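Local coordinates for peptide ABC transporter, peptide-binding protein (Thermus thermophilus, PDB 2D5W) that binds oligopeptides and probably delivers them to an ABC transporter for uptake across the membrane, at residues 292-297 against 556-561; 6-11 against 266-271. All coordinates share one frame; numbering follows the deposited sequence.

Contact 1 (292-297 against 556-561) and contact 2 (6-11 against 266-271) lie next to each other, their centres about 10 Å apart. They belong to different sheets of this periplasmic-binding-protein-like fold. Contact 2 is the buried one: a parallel pairing at the edge of a mixed sheet, with mostly apolar side chains and one buried aspartate. Contact 1 is antiparallel, nearer the surface, and adds charged side chains and waters to its backbone bonds. The two are joined directly. Arg-557 of contact 1 forms a salt bridge with Asp-268 of contact 2, and Leu-560 CD2 meets Leu-8 CD1 at 3.7 Å.

Contact 1 (292-297 against 556-561); sequences RFDIWF and VRKGLV
Phe-293 and Arg-557 form a non-hydrogen-bonded antiparallel pair, followed by the hydrogen-bonded pair of Asp-294 and Val-556. Asp-294 N donates to Val-556 O and Val-556 N to Asp-294 O, both at 2.9 Å. Lys-558 N reaches Arg-292 O at 3.1 Å. Two CA-H...O contacts support these bonds, from Phe-293 CA to Val-556 O and from Arg-557 CA to Arg-292 O.

The packing is led by Phe-293. Its CE2 lies 3.7 Å from Arg-557 CB, and its CZ sits over one face of the Arg-557 guanidinium, 3.6 Å from NH1. Ring and guanidinium are tilted by 49°, so this is not a flat stack. Arg-557 CG stands anti to the backbone N (chi1 -168°), and a bend at chi3 turns the guanidinium toward the ring. Arg-557 NE is in a salt bridge with Asp-268 OD1.

The charged contact is on the other face of the strands. Lys-558 crosses Asp-294 at about a right angle, and NZ makes weak bonds of 3.2 Å to both OD1 and OD2.

Water 1 links Arg-292 O to Arg-557 NH1. Water 2 lies 2.6 Å from Asp-294 OD1 and also meets Val-556 O. The regular backbone bonds probably hold this strand end more firmly than the weak salt bridge at the exposed Lys-558 does.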
# COMPACT_ATOMS: atom_id res chain seq x y z
N ARG A 292 15.93 16.84 21.99
CA ARG A 292 14.48 16.73 21.85
C ARG A 292 14.02 15.53 21.03
O ARG A 292 13.14 14.79 21.47
CB ARG A 292 13.93 18.02 21.22
CG ARG A 292 14.31 19.28 21.98
CD ARG A 292 13.92 20.54 21.22
NE ARG A 292 12.48 20.77 21.17
CZ ARG A 292 11.75 20.81 20.06
NH1 ARG A 292 12.33 20.64 18.87
NH2 ARG A 292 10.45 21.04 20.13
N PHE A 293 14.60 15.35 19.85
CA PHE A 293 14.20 14.26 18.97
C PHE A 293 15.36 13.64 18.23
O PHE A 293 16.42 14.25 18.08
CB PHE A 293 13.22 14.75 17.89
CG PHE A 293 11.93 15.29 18.42
CD1 PHE A 293 11.83 16.59 18.89
CD2 PHE A 293 10.80 14.47 18.44
CE1 PHE A 293 10.62 17.08 19.38
CE2 PHE A 293 9.59 14.95 18.92
CZ PHE A 293 9.49 16.25 19.39
N ASP A 294 15.15 12.41 17.77
CA ASP A 294 16.13 11.71 16.95
C ASP A 294 15.47 11.61 15.57
O ASP A 294 14.25 11.43 15.47
CB ASP A 294 16.41 10.30 17.49
CG ASP A 294 17.27 10.33 18.73
OD1 ASP A 294 16.72 10.20 19.84
OD2 ASP A 294 18.50 10.49 18.60
N ILE A 295 16.27 11.76 14.53
CA ILE A 295 15.77 11.68 13.16
C ILE A 295 16.42 10.48 12.49
O ILE A 295 17.65 10.35 12.50
CB ILE A 295 16.12 12.96 12.37
CG1 ILE A 295 15.58 14.18 13.11
CG2 ILE A 295 15.53 12.87 10.96
CD1 ILE A 295 16.05 15.50 12.53
N TRP A 296 15.60 9.62 11.90
CA TRP A 296 16.08 8.42 11.22
C TRP A 296 15.54 8.33 9.81
O TRP A 296 14.46 8.85 9.52
CB TRP A 296 15.62 7.16 11.96
CG TRP A 296 15.92 7.13 13.41
CD1 TRP A 296 15.08 7.47 14.44
CD2 TRP A 296 17.14 6.71 14.02
NE1 TRP A 296 15.70 7.28 15.65
CE2 TRP A 296 16.97 6.81 15.42
CE3 TRP A 296 18.36 6.24 13.52
CZ2 TRP A 296 17.98 6.47 16.32
CZ3 TRP A 296 19.36 5.90 14.42
CH2 TRP A 296 19.17 6.02 15.80
N PHE A 297 16.29 7.67 8.93
CA PHE A 297 15.86 7.46 7.55
C PHE A 297 15.89 5.96 7.32
O PHE A 297 16.94 5.33 7.42
CB PHE A 297 16.81 8.18 6.59
CG PHE A 297 16.73 9.67 6.67
CD1 PHE A 297 15.86 10.38 5.85
CD2 PHE A 297 17.51 10.37 7.58
CE1 PHE A 297 15.76 11.77 5.95
CE2 PHE A 297 17.42 11.76 7.69
CZ PHE A 297 16.55 12.46 6.87
N VAL A 556 11.45 10.97 16.20
CA VAL A 556 11.00 10.32 17.42
C VAL A 556 11.48 11.03 18.68
O VAL A 556 12.68 11.27 18.84
CB VAL A 556 11.50 8.85 17.44
CG1 VAL A 556 10.97 8.12 18.65
CG2 VAL A 556 11.08 8.15 16.15
N ARG A 557 10.55 11.36 19.57
CA ARG A 557 10.92 12.05 20.80
C ARG A 557 11.82 11.19 21.66
O ARG A 557 11.62 9.98 21.80
CB ARG A 557 9.68 12.42 21.61
CG ARG A 557 9.98 13.39 22.75
CD ARG A 557 8.83 13.52 23.74
NE ARG A 557 7.58 13.91 23.10
CZ ARG A 557 7.31 15.13 22.64
NH1 ARG A 557 8.21 16.10 22.72
NH2 ARG A 557 6.12 15.38 22.10
N LYS A 558 12.83 11.82 22.26
CA LYS A 558 13.74 11.08 23.12
C LYS A 558 12.93 10.52 24.29
O LYS A 558 12.03 11.18 24.80
CB LYS A 558 14.86 12.00 23.60
CG LYS A 558 15.80 12.38 22.46
CD LYS A 558 16.93 13.28 22.89
CE LYS A 558 17.87 13.56 21.73
NZ LYS A 558 18.58 12.33 21.25
N GLY A 559 13.24 9.29 24.67
CA GLY A 559 12.53 8.65 25.76
C GLY A 559 11.51 7.63 25.29
O GLY A 559 11.13 6.74 26.05
N LEU A 560 11.07 7.73 24.04
CA LEU A 560 10.09 6.79 23.50
C LEU A 560 10.84 5.59 22.94
O LEU A 560 11.68 5.73 22.06
CB LEU A 560 9.28 7.44 22.37
CG LEU A 560 8.14 6.57 21.82
CD1 LEU A 560 7.04 6.45 22.86
CD2 LEU A 560 7.58 7.18 20.54
N VAL A 561 10.54 4.40 23.45
CA VAL A 561 11.21 3.21 22.96
C VAL A 561 10.29 2.22 22.25
O VAL A 561 9.08 2.18 22.49
CB VAL A 561 11.97 2.46 24.09
CG1 VAL A 561 13.13 3.31 24.58
CG2 VAL A 561 11.02 2.12 25.22
O HOH W 1 11.11 16.64 23.16
O HOH W 2 14.36 9.22 20.14

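Contact 2 (6-11 against 266-271); sequences NSLVIG and SIDATS
Val-9 N donates to Asp-268 OD2 at 2.8 Å, with an N-H...O angle of 163°. The oxygen uses its anti lone pair, the one away from OD1. Asp-268 CG is anti to its own carbonyl carbon (chi1 -59°), which brings the carboxylate to the backbone of Val-9. OD1 holds Arg-557 in a salt bridge, so the buried carboxylate has a partner on each oxygen. That salt bridge and the Val-9 N-H would probably favour the charged form of Asp-268, although it is buried. With an alanine in place of Asp-268, Val-9 N is likely to lose its acceptor and Arg-557 its counter-charge.

Parallel strand bonds follow. Val-9 O accepts from Ala-269 N at 3.2 Å, and more weakly from Asp-268 N. Gly-11 N donates to Ala-269 O at 3.0 Å, and Ser-271 N to Gly-11 O at 2.9 Å. Ile-10 CA adds a CA-H...O contact to Ala-269 O.

The side chains pack around these bonds. Leu-8 CD1 touches Asp-268 CB at 3.8 Å. Ile-267 CG2, anti to its backbone N, comes within 3.5 Å of Gly-11 N. Val-9 CG1 is 4.3 Å from Ile-267 CG1, and Ile-10 CG2 meets Ser-271 CB.

The pairing joins strand 269-270, outermost in its mixed sheet, to strand 7-12. The other edge of 7-12 pairs with strand 246-251, where the backbones of Leu-8 and Ile-10 hydrogen-bond to that of Val-248. Ile-267 packs on helix 255-264 through Leu-258, Ala-261 and Val-262. Ile-10 meets Tyr-39 and Ser-271 meets Ile-32, both on helix 31-40.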
# COMPACT_ATOMS: atom_id res chain seq x y z
N ASN A 6 1.14 9.47 29.89
CA ASN A 6 1.39 8.16 29.30
C ASN A 6 0.64 7.96 27.99
O ASN A 6 -0.12 7.01 27.82
CB ASN A 6 1.00 7.07 30.30
CG ASN A 6 1.71 5.77 30.06
OD1 ASN A 6 2.55 5.68 29.16
ND2 ASN A 6 1.40 4.75 30.85
N SER A 7 0.88 8.87 27.05
CA SER A 7 0.23 8.81 25.74
C SER A 7 1.24 8.92 24.61
O SER A 7 2.42 9.23 24.82
CB SER A 7 -0.79 9.94 25.61
OG SER A 7 -0.17 11.20 25.69
N LEU A 8 0.76 8.66 23.39
CA LEU A 8 1.59 8.71 22.19
C LEU A 8 0.87 9.45 21.07
O LEU A 8 -0.17 8.99 20.57
CB LEU A 8 1.90 7.29 21.73
CG LEU A 8 2.58 7.11 20.36
CD1 LEU A 8 3.93 7.79 20.36
CD2 LEU A 8 2.72 5.63 20.05
N VAL A 9 1.40 10.60 20.67
CA VAL A 9 0.81 11.39 19.60
C VAL A 9 1.66 11.19 18.34
O VAL A 9 2.86 11.47 18.34
CB VAL A 9 0.77 12.90 19.95
CG1 VAL A 9 0.25 13.71 18.78
CG2 VAL A 9 -0.10 13.12 21.18
N ILE A 10 1.02 10.69 17.29
CA ILE A 10 1.68 10.41 16.03
C ILE A 10 1.18 11.36 14.94
O ILE A 10 -0.02 11.52 14.76
CB ILE A 10 1.41 8.95 15.59
CG1 ILE A 10 1.92 7.99 16.67
CG2 ILE A 10 2.07 8.67 14.26
CD1 ILE A 10 1.50 6.55 16.46
N GLY A 11 2.11 11.98 14.23
CA GLY A 11 1.74 12.91 13.18
C GLY A 11 1.76 12.27 11.80
O GLY A 11 2.69 11.54 11.45
N SER A 266 4.90 19.07 20.01
CA SER A 266 3.69 18.43 20.53
C SER A 266 3.43 17.04 19.96
O SER A 266 2.55 16.33 20.43
CB SER A 266 2.46 19.32 20.27
OG SER A 266 2.16 19.42 18.90
N ILE A 267 4.21 16.65 18.96
CA ILE A 267 4.07 15.34 18.33
C ILE A 267 5.21 14.43 18.78
O ILE A 267 6.39 14.76 18.62
CB ILE A 267 4.03 15.50 16.80
CG1 ILE A 267 2.75 16.25 16.41
CG2 ILE A 267 4.11 14.14 16.11
CD1 ILE A 267 2.69 16.68 14.96
N ASP A 268 4.86 13.28 19.35
CA ASP A 268 5.86 12.34 19.86
C ASP A 268 6.62 11.56 18.81
O ASP A 268 7.81 11.27 18.98
CB ASP A 268 5.20 11.35 20.82
CG ASP A 268 4.55 12.02 22.00
OD1 ASP A 268 5.22 12.82 22.68
OD2 ASP A 268 3.35 11.75 22.25
N ALA A 269 5.94 11.20 17.72
CA ALA A 269 6.57 10.43 16.66
C ALA A 269 5.83 10.65 15.36
O ALA A 269 4.67 11.04 15.36
CB ALA A 269 6.56 8.94 17.02
N THR A 270 6.51 10.39 14.24
CA THR A 270 5.86 10.55 12.95
C THR A 270 5.54 9.20 12.33
O THR A 270 6.18 8.18 12.58
CB THR A 270 6.72 11.37 11.98
OG1 THR A 270 8.03 10.81 11.89
CG2 THR A 270 6.81 12.82 12.46
N SER A 271 4.49 9.22 11.51
CA SER A 271 3.99 8.06 10.79
C SER A 271 4.87 7.77 9.58
O SER A 271 5.72 8.58 9.21
CB SER A 271 2.56 8.38 10.32
OG SER A 271 2.07 7.47 9.35